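Local coordinates for protein interleukin-1beta (Gallus gallus, PDB 2WRY) that probably acts as a secreted inflammatory cytokine that binds the interleukin-1 receptor, this chain being the beta-trefoil domain of a longer protein, at residues Asp13-Asn18 / Ser41-Leu46; Asn18-Val23 / Leu30-Leu35; Pro129-Cys134 / Val143-Gln148; Thr135-Arg140 / Val152-Tyr157. One frame throughout, in Å; residues are numbered along the deposited sequence.

Overall arrangement
The four contacts show how a beta-trefoil is held together by antiparallel pairs and by the loops between them. Along the chain, interaction 2 is nested inside the loop closed by interaction 1, and the two share Asn-18 with centres about 6 Å apart. Interactions 3 and 4 come later, with alternating segments and centres about 11 Å apart. Strands 4-16 and 45-53 belong to the large curled sheet, while 21-26 with 29-33, and 132-134 with 144-146, form smaller sheets. Polar links join them: Asp-16 reaches Thr-135, Lys-20 reaches Ser-136, and Leu-30 bonds to Val-143. Early and late parts of the sequence are thereby tied into one cytokine domain.

Interaction 1 of 4, residues Asp13-Asn18 / Ser41-Leu46; sequences DIFDIN and SQKVRL
Asp-13 meets two basic residues of 41-46 with its carboxylate. Lys-43 comes across it at about a right angle and forms a salt bridge, NZ lying 3.6 Å from Asp-13 OD1. Arg-45 approaches with its aliphatic part instead: its CD lies 3.0 Å from Asp-13 OD1, while its guanidinium, turned 49° from the carboxylate plane, stays beyond salt-bridge distance. The bend of Lys-43 at chi3 (80°) also brings NZ to 3.5 Å from Phe-15 CZ, so the ammonium is near both the carboxylate and the ring. On another side of the backbone, Ile-14 CD1 packs against Leu-46 CD1 at 3.8 Å, where both side chains are buried. The segments include the end of strand 4-16 and the start of strand 45-53, neighbours in the large sheet of the beta-trefoil, which diverge here, and water fills in for direct backbone bonds. One water accepts from Ile-14 N and lies 2.8 Å from Val-44 O, with Asp-13 OD1 also at hydrogen-bonding distance; a second links Ile-14 O to Val-44 O. Replacing Asp-13 with an alanine would probably leave Lys-43 without its acidic mate and the first water without one of its partners. Farther out, strand 157-160 flanks 13-16, where Ile-14 touches Tyr-157 and Leu-159. At the strand end, Asp-16 OD1 accepts from Asn-18 N at 2.9 Å in an Asx turn.

Interaction 2 of 4, residues Asn18-Val23 / Leu30-Leu35; sequences NQKCFV and LVALHL
Val-23 packs both its methyls against the strand that returns along it. With chi1 at -56°, CG2 is placed between the backbone N and the carbonyl carbon and presses on Val-31 CG2 at 3.3 Å, while CG1 meets Leu-33 CD1 at 3.4 Å, both closer than methyl groups normally pack. The backbone of Val-23 is equally engaged, bonded in both directions to Val-31. Cys-21 and Leu-33 form the next hydrogen-bonded pair, Cys-21 N giving to Leu-33 O at 2.8 Å, and Cys-21 SG reaches on to Leu-35 CB at 3.5 Å. Val-23, Val-31, Cys-21 and Leu-33 share one face of the beta hairpin; the other carries Phe-22 and Ala-32, the methyl of Ala-32 standing at the edge of the Phe-22 ring.

Past the regular pairing, His-34 and Lys-20 take over. The methylene CG of Lys-20 lies over one face of the imidazole, 3.6 Å from the ring centroid and 21° off its normal, a CH-pi contact displaced toward the rim. Bends at chi3 and chi4 then carry the ammonium away from the histidine to a salt bridge with Asp-16 and a hydrogen bond to Ser-136 O. A water bridges the two chains past the last pair, giving to Gln-19 O at 2.9 Å and accepting from Leu-35 N. On its far side, strand 29-33 is joined by strand 141-142, making a small three-stranded sheet, while Phe-22 bonds through its backbone to Val-44 and packs on Ile-14 of strand 4-16.

Interaction 3 of 4, residues Pro129-Cys134 / Val143-Gln148; sequences PGWFIC and VGITNQ
Val-143 leads into strand 144-146, which pairs with 132-134 in a short antiparallel ribbon of the beta-trefoil, its CG1 resting 3.7 Å from Ile-133 CG2. Gly-144 follows as a hydrogen-bonded pair with Cys-134: Gly-144 N gives to Cys-134 O in the carbonyl plane, whereas Cys-134 N meets Gly-144 O from 42° above the plane. Ile-145 turns to the face of Ile-133, and its CG1, 3.9 Å from Trp-131 CE3, packs beside the indole. Thr-146 forms the next hydrogen-bonded pair, with Phe-132, its O accepting from Phe-132 N at 2.8 Å, and on the opposite face its CG2 meets Cys-134 SG at 3.6 Å. Its OG1 also takes the N-H of Gln-148, an ST turn that bends the chain out of the strand. Asn-147, within that turn, lies side by side with Trp-131: CB sits over the five-membered ring, 3.8 Å from the centroid, and the amide stacks with its plane 28° from the indole. A serine in place of Trp-131 would probably strip the Asn-147 amide of its stacking surface and set it free to turn. In this stack Asn-147 ND2 comes to 3.3 Å from Trp-131 CZ2.

Interaction 4 of 4, residues Thr135-Arg140 / Val152-Tyr157; sequences TSLQPR and VNIATY
Thr-135 and Ile-154 form a single antiparallel bridge between two loops of the beta-trefoil, those leading toward strands 141-142 and 157-160. Both bonds of the hydrogen-bonded pair are nearly straight: Thr-135 N gives to Ile-154 O at 2.8 Å, in the carbonyl plane, and Ile-154 N returns to Thr-135 O at 2.9 Å.

Leu-137 closes the contact over the outer part of 152-154. From CB its chain runs anti to the carbonyl carbon (chi1 -54°), which aims the fork across the opposite backbone. CG lies 4.0 Å from Val-152 C. Of the two methyls, CD1 continues to Val-152 CG1 at 3.9 Å, while CD2 leans over the N of Asn-153 and touches Ile-154 CG1, so that one leucine spans three consecutive residues.

Toward the interior, Thr-135 OG1 passes 3.4 Å from Ile-154 CB, but its strongest polar partner is Asp-16, to which it is hydrogen-bonded. The methyl CG2 of Thr-135 comes to the edge of the Tyr-157 ring, whose hydroxyl makes a weak hydrogen bond to Ile-133 O. Asn-153 is held from its own side, with OD1 accepting from Asp-150 N and ND2 giving to Gln-148 O. Beyond the bridge, a water accepts from Leu-137 N and gives to Val-152 O, and Ser-136 OG takes the N-H of Gln-138 at 3.0 Å in an ST turn.

Interaction 1 of 4, residues Asp13-Asn18 / Ser41-Leu46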
loop_
_atom_site.group_PDB
_atom_site.type_symbol
_atom_site.label_atom_id
_atom_site.label_comp_id
_atom_site.label_asym_id
_atom_site.label_seq_id
_atom_site.Cartn_x
_atom_site.Cartn_y
_atom_site.Cartn_z
ATOM N N ASP A 13 -4.372 9.704 -5.914
ATOM C CA ASP A 13 -3.348 10.340 -5.102
ATOM C C ASP A 13 -3.496 9.798 -3.688
ATOM O O ASP A 13 -4.601 9.432 -3.280
ATOM C CB ASP A 13 -3.509 11.854 -5.085
ATOM C CG ASP A 13 -2.950 12.498 -6.310
ATOM O OD1 ASP A 13 -1.735 12.340 -6.585
ATOM O OD2 ASP A 13 -3.745 13.157 -6.996
ATOM N N ILE A 14 -2.399 9.773 -2.939
ATOM C CA ILE A 14 -2.455 9.306 -1.549
ATOM C C ILE A 14 -1.572 10.162 -0.663
ATOM O O ILE A 14 -0.474 10.550 -1.057
ATOM C CB ILE A 14 -2.038 7.818 -1.439
ATOM C CG1 ILE A 14 -2.141 7.325 0.015
ATOM C CG2 ILE A 14 -0.640 7.584 -2.053
ATOM C CD1 ILE A 14 -2.021 5.799 0.178
ATOM N N PHE A 15 -2.095 10.506 0.515
ATOM C CA PHE A 15 -1.318 11.178 1.544
ATOM C C PHE A 15 -1.633 10.459 2.845
ATOM O O PHE A 15 -2.738 9.963 3.014
ATOM C CB PHE A 15 -1.782 12.633 1.701
ATOM C CG PHE A 15 -1.398 13.516 0.560
ATOM C CD1 PHE A 15 -0.199 14.225 0.592
ATOM C CD2 PHE A 15 -2.226 13.625 -0.556
ATOM C CE1 PHE A 15 0.178 15.063 -0.474
ATOM C CE2 PHE A 15 -1.848 14.441 -1.634
ATOM C CZ PHE A 15 -0.652 15.155 -1.584
ATOM N N ASP A 16 -0.686 10.427 3.771
ATOM C CA ASP A 16 -1.034 9.965 5.115
ATOM C C ASP A 16 -1.744 11.071 5.877
ATOM O O ASP A 16 -1.886 12.189 5.360
ATOM C CB ASP A 16 0.155 9.331 5.853
ATOM C CG ASP A 16 1.179 10.326 6.363
ATOM O OD1 ASP A 16 0.923 11.567 6.443
ATOM O OD2 ASP A 16 2.302 9.844 6.698
ATOM N N ILE A 17 -2.194 10.764 7.096
ATOM C CA ILE A 17 -3.002 11.705 7.888
ATOM C C ILE A 17 -2.243 12.948 8.375
ATOM O O ILE A 17 -2.866 13.922 8.884
ATOM C CB ILE A 17 -3.663 10.942 9.116
ATOM C CG1 ILE A 17 -5.036 11.520 9.373
ATOM C CG2 ILE A 17 -2.747 10.891 10.373
ATOM C CD1 ILE A 17 -5.999 11.162 8.274
ATOM N N ASN A 18 -0.923 12.944 8.222
ATOM C CA ASN A 18 -0.115 14.101 8.539
ATOM C C ASN A 18 0.381 14.783 7.271
ATOM O O ASN A 18 1.318 15.580 7.317
ATOM C CB ASN A 18 1.061 13.705 9.419
ATOM C CG ASN A 18 1.680 14.902 10.109
ATOM O OD1 ASN A 18 0.980 15.679 10.807
ATOM N ND2 ASN A 18 2.981 15.058 9.951
ATOM N N SER A 41 12.000 15.484 -6.966
ATOM C CA SER A 41 11.295 14.298 -6.443
ATOM C C SER A 41 9.853 14.271 -6.903
ATOM O O SER A 41 9.147 15.273 -6.809
ATOM C CB SER A 41 11.345 14.267 -4.915
ATOM O OG SER A 41 12.677 14.168 -4.484
ATOM N N GLN A 42 9.431 13.119 -7.421
ATOM C CA GLN A 42 8.132 12.995 -8.053
ATOM C C GLN A 42 7.194 12.169 -7.175
ATOM O O GLN A 42 7.490 11.011 -6.839
ATOM C CB GLN A 42 8.266 12.395 -9.457
ATOM C CG GLN A 42 9.011 13.349 -10.385
ATOM C CD GLN A 42 9.374 12.765 -11.743
ATOM O OE1 GLN A 42 8.948 11.673 -12.109
ATOM N NE2 GLN A 42 10.154 13.524 -12.513
ATOM N N LYS A 43 6.077 12.786 -6.812
ATOM C CA LYS A 43 5.072 12.144 -5.964
ATOM C C LYS A 43 4.514 10.879 -6.609
ATOM O O LYS A 43 4.184 10.858 -7.797
ATOM C CB LYS A 43 3.948 13.165 -5.698
ATOM C CG LYS A 43 2.763 12.652 -4.974
ATOM C CD LYS A 43 1.897 13.820 -4.535
ATOM C CE LYS A 43 1.041 14.326 -5.664
ATOM N NZ LYS A 43 -0.064 15.109 -5.078
ATOM N N VAL A 44 4.415 9.827 -5.805
ATOM C CA VAL A 44 3.867 8.570 -6.243
ATOM C C VAL A 44 2.334 8.595 -6.220
ATOM O O VAL A 44 1.743 9.053 -5.244
ATOM C CB VAL A 44 4.447 7.425 -5.371
ATOM C CG1 VAL A 44 3.581 6.176 -5.448
ATOM C CG2 VAL A 44 5.905 7.165 -5.767
ATOM N N ARG A 45 1.710 8.143 -7.309
ATOM C CA ARG A 45 0.272 7.856 -7.317
ATOM C C ARG A 45 0.118 6.344 -7.300
ATOM O O ARG A 45 1.049 5.613 -7.694
ATOM C CB ARG A 45 -0.428 8.433 -8.551
ATOM C CG ARG A 45 -0.524 9.943 -8.501
ATOM C CD ARG A 45 -1.901 10.434 -8.929
ATOM N NE ARG A 45 -2.303 10.070 -10.284
ATOM C CZ ARG A 45 -3.565 10.035 -10.719
ATOM N NH1 ARG A 45 -4.586 10.332 -9.907
ATOM N NH2 ARG A 45 -3.809 9.697 -11.981
ATOM N N LEU A 46 -1.022 5.861 -6.822
ATOM C CA LEU A 46 -1.267 4.419 -6.782
ATOM C C LEU A 46 -2.254 4.021 -7.860
ATOM O O LEU A 46 -3.290 4.673 -8.035
ATOM C CB LEU A 46 -1.810 3.974 -5.409
ATOM C CG LEU A 46 -0.918 4.240 -4.194
ATOM C CD1 LEU A 46 -1.558 3.659 -2.930
ATOM C CD2 LEU A 46 0.520 3.643 -4.377
HETATM O O HOH W 1 -0.268 10.883 -4.606
HETATM O O HOH W 2 1.937 9.883 -2.546
#

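Interaction 2 of 4, residues Asn18-Val23 / Leu30-Leu35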
loop_
_atom_site.group_PDB
_atom_site.type_symbol
_atom_site.label_atom_id
_atom_site.label_comp_id
_atom_site.label_asym_id
_atom_site.label_seq_id
_atom_site.Cartn_x
_atom_site.Cartn_y
_atom_site.Cartn_z
ATOM N N ASN A 18 -0.923 12.944 8.222
ATOM C CA ASN A 18 -0.115 14.101 8.539
ATOM C C ASN A 18 0.381 14.783 7.271
ATOM O O ASN A 18 1.318 15.580 7.317
ATOM C CB ASN A 18 1.061 13.705 9.419
ATOM C CG ASN A 18 1.680 14.902 10.109
ATOM O OD1 ASN A 18 0.980 15.679 10.807
ATOM N ND2 ASN A 18 2.981 15.058 9.951
ATOM N N GLN A 19 -0.251 14.441 6.146
ATOM C CA GLN A 19 -0.014 15.068 4.830
ATOM C C GLN A 19 1.344 14.748 4.222
ATOM O O GLN A 19 1.822 15.488 3.349
ATOM C CB GLN A 19 -0.270 16.592 4.850
ATOM C CG GLN A 19 -1.600 16.996 5.555
ATOM C CD GLN A 19 -1.370 17.450 6.997
ATOM O OE1 GLN A 19 -0.504 18.284 7.261
ATOM N NE2 GLN A 19 -2.128 16.891 7.926
ATOM N N LYS A 20 1.952 13.623 4.642
ATOM C CA LYS A 20 3.116 13.117 3.921
ATOM C C LYS A 20 2.661 12.355 2.661
ATOM O O LYS A 20 1.637 11.664 2.669
ATOM C CB LYS A 20 3.978 12.216 4.814
ATOM C CG LYS A 20 4.475 12.941 6.037
ATOM C CD LYS A 20 5.703 12.290 6.692
ATOM C CE LYS A 20 5.448 10.833 7.133
ATOM N NZ LYS A 20 4.398 10.745 8.207
ATOM N N CYS A 21 3.394 12.517 1.559
ATOM C CA CYS A 21 3.135 11.694 0.379
ATOM C C CYS A 21 4.250 10.688 0.231
ATOM O O CYS A 21 5.247 10.743 0.956
ATOM C CB CYS A 21 3.049 12.532 -0.887
ATOM S SG CYS A 21 4.521 13.443 -1.252
ATOM N N PHE A 22 4.063 9.788 -0.733
ATOM C CA PHE A 22 5.069 8.754 -1.042
ATOM C C PHE A 22 5.973 9.225 -2.192
ATOM O O PHE A 22 5.506 9.832 -3.177
ATOM C CB PHE A 22 4.401 7.453 -1.488
ATOM C CG PHE A 22 3.575 6.749 -0.437
ATOM C CD1 PHE A 22 3.618 7.112 0.913
ATOM C CD2 PHE A 22 2.740 5.708 -0.829
ATOM C CE1 PHE A 22 2.821 6.416 1.854
ATOM C CE2 PHE A 22 1.966 4.996 0.090
ATOM C CZ PHE A 22 2.003 5.356 1.440
ATOM N N VAL A 23 7.263 8.946 -2.064
ATOM C CA VAL A 23 8.178 9.026 -3.218
ATOM C C VAL A 23 8.943 7.723 -3.334
ATOM O O VAL A 23 9.142 7.042 -2.326
ATOM C CB VAL A 23 9.161 10.253 -3.188
ATOM C CG1 VAL A 23 8.396 11.576 -3.061
ATOM C CG2 VAL A 23 10.264 10.106 -2.129
ATOM N N LEU A 30 9.823 2.722 -1.027
ATOM C CA LEU A 30 9.095 3.972 -0.898
ATOM C C LEU A 30 9.504 4.663 0.392
ATOM O O LEU A 30 9.752 4.003 1.410
ATOM C CB LEU A 30 7.594 3.721 -0.814
ATOM C CG LEU A 30 6.839 3.247 -2.038
ATOM C CD1 LEU A 30 5.449 2.825 -1.562
ATOM C CD2 LEU A 30 6.757 4.306 -3.126
ATOM N N VAL A 31 9.543 5.993 0.353
ATOM C CA VAL A 31 9.650 6.790 1.573
ATOM C C VAL A 31 8.486 7.768 1.621
ATOM O O VAL A 31 7.852 8.063 0.589
ATOM C CB VAL A 31 11.003 7.548 1.701
ATOM C CG1 VAL A 31 12.189 6.555 1.727
ATOM C CG2 VAL A 31 11.163 8.572 0.633
ATOM N N ALA A 32 8.191 8.250 2.825
ATOM C CA ALA A 32 7.143 9.260 2.986
ATOM C C ALA A 32 7.720 10.582 3.448
ATOM O O ALA A 32 8.517 10.644 4.371
ATOM C CB ALA A 32 6.066 8.768 3.940
ATOM N N LEU A 33 7.315 11.662 2.792
ATOM C CA LEU A 33 7.833 12.980 3.161
ATOM C C LEU A 33 6.804 14.065 2.927
ATOM O O LEU A 33 5.794 13.832 2.274
ATOM C CB LEU A 33 9.150 13.307 2.445
ATOM C CG LEU A 33 9.515 12.695 1.079
ATOM C CD1 LEU A 33 8.406 12.837 0.097
ATOM C CD2 LEU A 33 10.808 13.323 0.553
ATOM N N HIS A 34 7.053 15.239 3.505
ATOM C CA HIS A 34 6.290 16.421 3.143
ATOM C C HIS A 34 7.019 16.965 1.918
ATOM O O HIS A 34 8.114 17.509 2.023
ATOM C CB HIS A 34 6.280 17.423 4.303
ATOM C CG HIS A 34 5.685 16.880 5.557
ATOM N ND1 HIS A 34 4.330 16.675 5.711
ATOM C CD2 HIS A 34 6.261 16.497 6.720
ATOM C CE1 HIS A 34 4.101 16.188 6.916
ATOM N NE2 HIS A 34 5.257 16.051 7.540
ATOM N N LEU A 35 6.447 16.738 0.746
ATOM C CA LEU A 35 7.139 17.052 -0.486
ATOM C C LEU A 35 6.871 18.504 -0.779
ATOM O O LEU A 35 5.708 18.911 -0.856
ATOM C CB LEU A 35 6.624 16.188 -1.642
ATOM C CG LEU A 35 7.598 15.596 -2.680
ATOM C CD1 LEU A 35 6.890 15.454 -4.015
ATOM C CD2 LEU A 35 8.903 16.391 -2.853
HETATM O O HOH W 3 3.471 15.971 1.037
#

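Interaction 3 of 4, residues Pro129-Cys134 / Val143-Gln148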
loop_
_atom_site.group_PDB
_atom_site.type_symbol
_atom_site.label_atom_id
_atom_site.label_comp_id
_atom_site.label_asym_id
_atom_site.label_seq_id
_atom_site.Cartn_x
_atom_site.Cartn_y
_atom_site.Cartn_z
ATOM N N PRO A 129 -2.441 -11.062 7.825
ATOM C CA PRO A 129 -3.557 -10.413 8.513
ATOM C C PRO A 129 -3.097 -9.775 9.832
ATOM O O PRO A 129 -2.228 -10.342 10.534
ATOM C CB PRO A 129 -4.564 -11.559 8.759
ATOM C CG PRO A 129 -4.133 -12.689 7.899
ATOM C CD PRO A 129 -2.739 -12.459 7.439
ATOM N N GLY A 130 -3.641 -8.584 10.138
ATOM C CA GLY A 130 -3.207 -7.865 11.327
ATOM C C GLY A 130 -2.063 -6.911 11.084
ATOM O O GLY A 130 -1.717 -6.112 11.964
ATOM N N TRP A 131 -1.493 -6.963 9.870
ATOM C CA TRP A 131 -0.425 -6.044 9.456
ATOM C C TRP A 131 -0.938 -5.023 8.456
ATOM O O TRP A 131 -1.689 -5.361 7.528
ATOM C CB TRP A 131 0.766 -6.821 8.874
ATOM C CG TRP A 131 1.443 -7.596 9.968
ATOM C CD1 TRP A 131 0.984 -8.739 10.591
ATOM C CD2 TRP A 131 2.704 -7.289 10.565
ATOM N NE1 TRP A 131 1.885 -9.141 11.562
ATOM C CE2 TRP A 131 2.949 -8.266 11.557
ATOM C CE3 TRP A 131 3.644 -6.279 10.361
ATOM C CZ2 TRP A 131 4.097 -8.243 12.349
ATOM C CZ3 TRP A 131 4.755 -6.232 11.146
ATOM C CH2 TRP A 131 4.995 -7.234 12.128
ATOM N N PHE A 132 -0.556 -3.783 8.704
ATOM C CA PHE A 132 -1.068 -2.640 7.965
ATOM C C PHE A 132 0.039 -1.784 7.404
ATOM O O PHE A 132 1.098 -1.618 8.027
ATOM C CB PHE A 132 -1.922 -1.747 8.888
ATOM C CG PHE A 132 -3.170 -2.402 9.414
ATOM C CD1 PHE A 132 -4.412 -2.082 8.899
ATOM C CD2 PHE A 132 -3.105 -3.320 10.468
ATOM C CE1 PHE A 132 -5.578 -2.701 9.393
ATOM C CE2 PHE A 132 -4.278 -3.911 10.973
ATOM C CZ PHE A 132 -5.502 -3.585 10.446
ATOM N N ILE A 133 -0.206 -1.223 6.218
ATOM C CA ILE A 133 0.784 -0.332 5.613
ATOM C C ILE A 133 0.922 0.927 6.467
ATOM O O ILE A 133 -0.089 1.555 6.841
ATOM C CB ILE A 133 0.415 0.072 4.165
ATOM C CG1 ILE A 133 0.285 -1.171 3.269
ATOM C CG2 ILE A 133 1.457 1.089 3.641
ATOM C CD1 ILE A 133 -0.091 -0.846 1.848
ATOM N N CYS A 134 2.148 1.278 6.810
ATOM C CA CYS A 134 2.353 2.424 7.698
ATOM C C CYS A 134 3.511 3.315 7.306
ATOM O O CYS A 134 4.438 2.913 6.607
ATOM C CB CYS A 134 2.541 1.972 9.156
ATOM S SG CYS A 134 4.051 1.005 9.390
ATOM N N VAL A 143 8.371 3.501 3.919
ATOM C CA VAL A 143 7.015 2.979 4.134
ATOM C C VAL A 143 7.174 1.498 4.456
ATOM O O VAL A 143 7.953 0.784 3.805
ATOM C CB VAL A 143 6.114 3.196 2.874
ATOM C CG1 VAL A 143 4.698 2.703 3.122
ATOM C CG2 VAL A 143 6.094 4.670 2.512
ATOM N N GLY A 144 6.442 1.037 5.459
ATOM C CA GLY A 144 6.526 -0.369 5.908
ATOM C C GLY A 144 5.188 -0.953 6.282
ATOM O O GLY A 144 4.156 -0.450 5.845
ATOM N N ILE A 145 5.229 -2.054 7.036
ATOM C CA ILE A 145 4.026 -2.640 7.628
ATOM C C ILE A 145 4.211 -2.807 9.134
ATOM O O ILE A 145 5.347 -2.909 9.661
ATOM C CB ILE A 145 3.562 -3.996 6.989
ATOM C CG1 ILE A 145 4.720 -4.986 6.889
ATOM C CG2 ILE A 145 2.914 -3.722 5.612
ATOM C CD1 ILE A 145 4.287 -6.370 6.465
ATOM N N THR A 146 3.085 -2.787 9.819
ATOM C CA THR A 146 3.078 -2.861 11.283
ATOM C C THR A 146 1.872 -3.649 11.780
ATOM O O THR A 146 0.791 -3.576 11.189
ATOM C CB THR A 146 2.989 -1.436 11.935
ATOM O OG1 THR A 146 3.030 -1.556 13.365
ATOM C CG2 THR A 146 1.705 -0.700 11.533
ATOM N N ASN A 147 2.065 -4.381 12.889
ATOM C CA ASN A 147 0.930 -5.046 13.604
ATOM C C ASN A 147 0.396 -4.109 14.757
ATOM O O ASN A 147 -0.413 -4.531 15.601
ATOM C CB ASN A 147 1.170 -6.454 14.068
ATOM C CG ASN A 147 2.410 -6.603 14.960
ATOM O OD1 ASN A 147 3.077 -5.538 15.268
ATOM N ND2 ASN A 147 2.748 -7.878 15.379
ATOM N N GLN A 148 0.905 -2.885 14.801
ATOM C CA GLN A 148 0.404 -1.884 15.751
ATOM C C GLN A 148 -0.030 -0.600 14.966
ATOM O O GLN A 148 0.590 0.444 15.133
ATOM C CB GLN A 148 1.481 -1.526 16.776
ATOM C CG GLN A 148 1.955 -2.714 17.653
ATOM C CD GLN A 148 2.927 -2.234 18.702
ATOM O OE1 GLN A 148 4.006 -1.762 18.389
ATOM N NE2 GLN A 148 2.523 -2.311 19.946
HETATM O O HOH W 4 -2.664 -5.964 14.547
#

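Interaction 4 of 4, residues Thr135-Arg140 / Val152-Tyr157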
loop_
_atom_site.group_PDB
_atom_site.type_symbol
_atom_site.label_atom_id
_atom_site.label_comp_id
_atom_site.label_asym_id
_atom_site.label_seq_id
_atom_site.Cartn_x
_atom_site.Cartn_y
_atom_site.Cartn_z
ATOM N N THR A 135 3.436 4.555 7.767
ATOM C CA THR A 135 4.552 5.479 7.634
ATOM C C THR A 135 5.082 5.843 9.014
ATOM O O THR A 135 4.401 5.687 10.037
ATOM C CB THR A 135 4.133 6.775 6.891
ATOM O OG1 THR A 135 3.194 7.506 7.687
ATOM C CG2 THR A 135 3.539 6.417 5.517
ATOM N N SER A 136 6.303 6.344 9.034
ATOM C CA SER A 136 6.894 6.805 10.262
ATOM C C SER A 136 6.279 8.145 10.628
ATOM O O SER A 136 5.761 8.849 9.772
ATOM C CB SER A 136 8.386 6.990 10.016
ATOM O OG SER A 136 9.024 7.510 11.154
ATOM N N LEU A 137 6.348 8.509 11.904
ATOM C CA LEU A 137 6.022 9.886 12.310
ATOM C C LEU A 137 7.046 10.886 11.777
ATOM O O LEU A 137 6.724 12.073 11.603
ATOM C CB LEU A 137 5.969 9.990 13.834
ATOM C CG LEU A 137 5.049 9.023 14.600
ATOM C CD1 LEU A 137 5.097 9.266 16.118
ATOM C CD2 LEU A 137 3.631 9.107 14.104
ATOM N N GLN A 138 8.268 10.406 11.522
ATOM C CA GLN A 138 9.353 11.242 10.979
ATOM C C GLN A 138 9.352 11.231 9.454
ATOM O O GLN A 138 9.039 10.221 8.847
ATOM C CB GLN A 138 10.715 10.761 11.485
ATOM C CG GLN A 138 11.011 11.105 12.942
ATOM C CD GLN A 138 10.077 10.426 13.921
ATOM O OE1 GLN A 138 9.762 9.241 13.778
ATOM N NE2 GLN A 138 9.611 11.180 14.923
ATOM N N PRO A 139 9.653 12.376 8.825
ATOM C CA PRO A 139 9.759 12.345 7.366
ATOM C C PRO A 139 10.994 11.585 6.838
ATOM O O PRO A 139 11.946 11.328 7.578
ATOM C CB PRO A 139 9.836 13.843 6.976
ATOM C CG PRO A 139 10.236 14.561 8.186
ATOM C CD PRO A 139 9.813 13.732 9.384
ATOM N N ARG A 140 10.937 11.213 5.563
ATOM C CA ARG A 140 12.054 10.618 4.828
ATOM C C ARG A 140 12.479 9.258 5.392
ATOM O O ARG A 140 13.665 8.901 5.364
ATOM C CB ARG A 140 13.251 11.594 4.736
ATOM C CG ARG A 140 12.911 13.016 4.266
ATOM C CD ARG A 140 14.192 13.793 3.946
ATOM N NE ARG A 140 14.653 14.644 5.045
ATOM C CZ ARG A 140 15.665 15.512 4.948
ATOM N NH1 ARG A 140 16.335 15.633 3.804
ATOM N NH2 ARG A 140 16.016 16.265 5.991
ATOM N N VAL A 152 2.495 5.017 17.290
ATOM C CA VAL A 152 3.852 5.535 16.992
ATOM C C VAL A 152 4.256 5.265 15.539
ATOM O O VAL A 152 5.417 5.012 15.193
ATOM C CB VAL A 152 4.943 5.038 18.000
ATOM C CG1 VAL A 152 6.146 5.965 17.966
ATOM C CG2 VAL A 152 4.384 4.952 19.407
ATOM N N ASN A 153 3.237 5.318 14.700
ATOM C CA ASN A 153 3.363 5.326 13.232
ATOM C C ASN A 153 2.019 5.832 12.716
ATOM O O ASN A 153 1.070 6.048 13.504
ATOM C CB ASN A 153 3.649 3.914 12.681
ATOM C CG ASN A 153 2.545 2.926 13.010
ATOM O OD1 ASN A 153 1.442 3.021 12.489
ATOM N ND2 ASN A 153 2.850 1.960 13.898
ATOM N N ILE A 154 1.918 6.012 11.406
ATOM C CA ILE A 154 0.651 6.436 10.818
ATOM C C ILE A 154 0.224 5.314 9.873
ATOM O O ILE A 154 0.982 4.931 8.981
ATOM C CB ILE A 154 0.800 7.754 10.058
ATOM C CG1 ILE A 154 1.096 8.892 11.052
ATOM C CG2 ILE A 154 -0.452 8.037 9.239
ATOM C CD1 ILE A 154 1.705 10.078 10.391
ATOM N N ALA A 155 -0.986 4.800 10.061
ATOM C CA ALA A 155 -1.499 3.731 9.193
ATOM C C ALA A 155 -2.827 4.164 8.540
ATOM O O ALA A 155 -3.559 3.339 8.028
ATOM C CB ALA A 155 -1.663 2.398 9.966
ATOM N N THR A 156 -3.072 5.471 8.545
ATOM C CA THR A 156 -4.320 6.069 8.065
ATOM C C THR A 156 -3.980 7.050 6.948
ATOM O O THR A 156 -3.069 7.900 7.111
ATOM C CB THR A 156 -5.059 6.834 9.215
ATOM O OG1 THR A 156 -5.309 5.941 10.321
ATOM C CG2 THR A 156 -6.392 7.409 8.715
ATOM N N TYR A 157 -4.737 6.932 5.852
ATOM C CA TYR A 157 -4.471 7.670 4.595
ATOM C C TYR A 157 -5.710 8.365 4.097
ATOM O O TYR A 157 -6.840 8.016 4.445
ATOM C CB TYR A 157 -3.945 6.698 3.495
ATOM C CG TYR A 157 -2.705 5.973 3.941
ATOM C CD1 TYR A 157 -1.418 6.553 3.807
ATOM C CD2 TYR A 157 -2.817 4.753 4.600
ATOM C CE1 TYR A 157 -0.267 5.906 4.309
ATOM C CE2 TYR A 157 -1.685 4.107 5.105
ATOM C CZ TYR A 157 -0.431 4.676 4.969
ATOM O OH TYR A 157 0.664 3.987 5.460
HETATM O O HOH W 5 7.361 6.524 13.797
#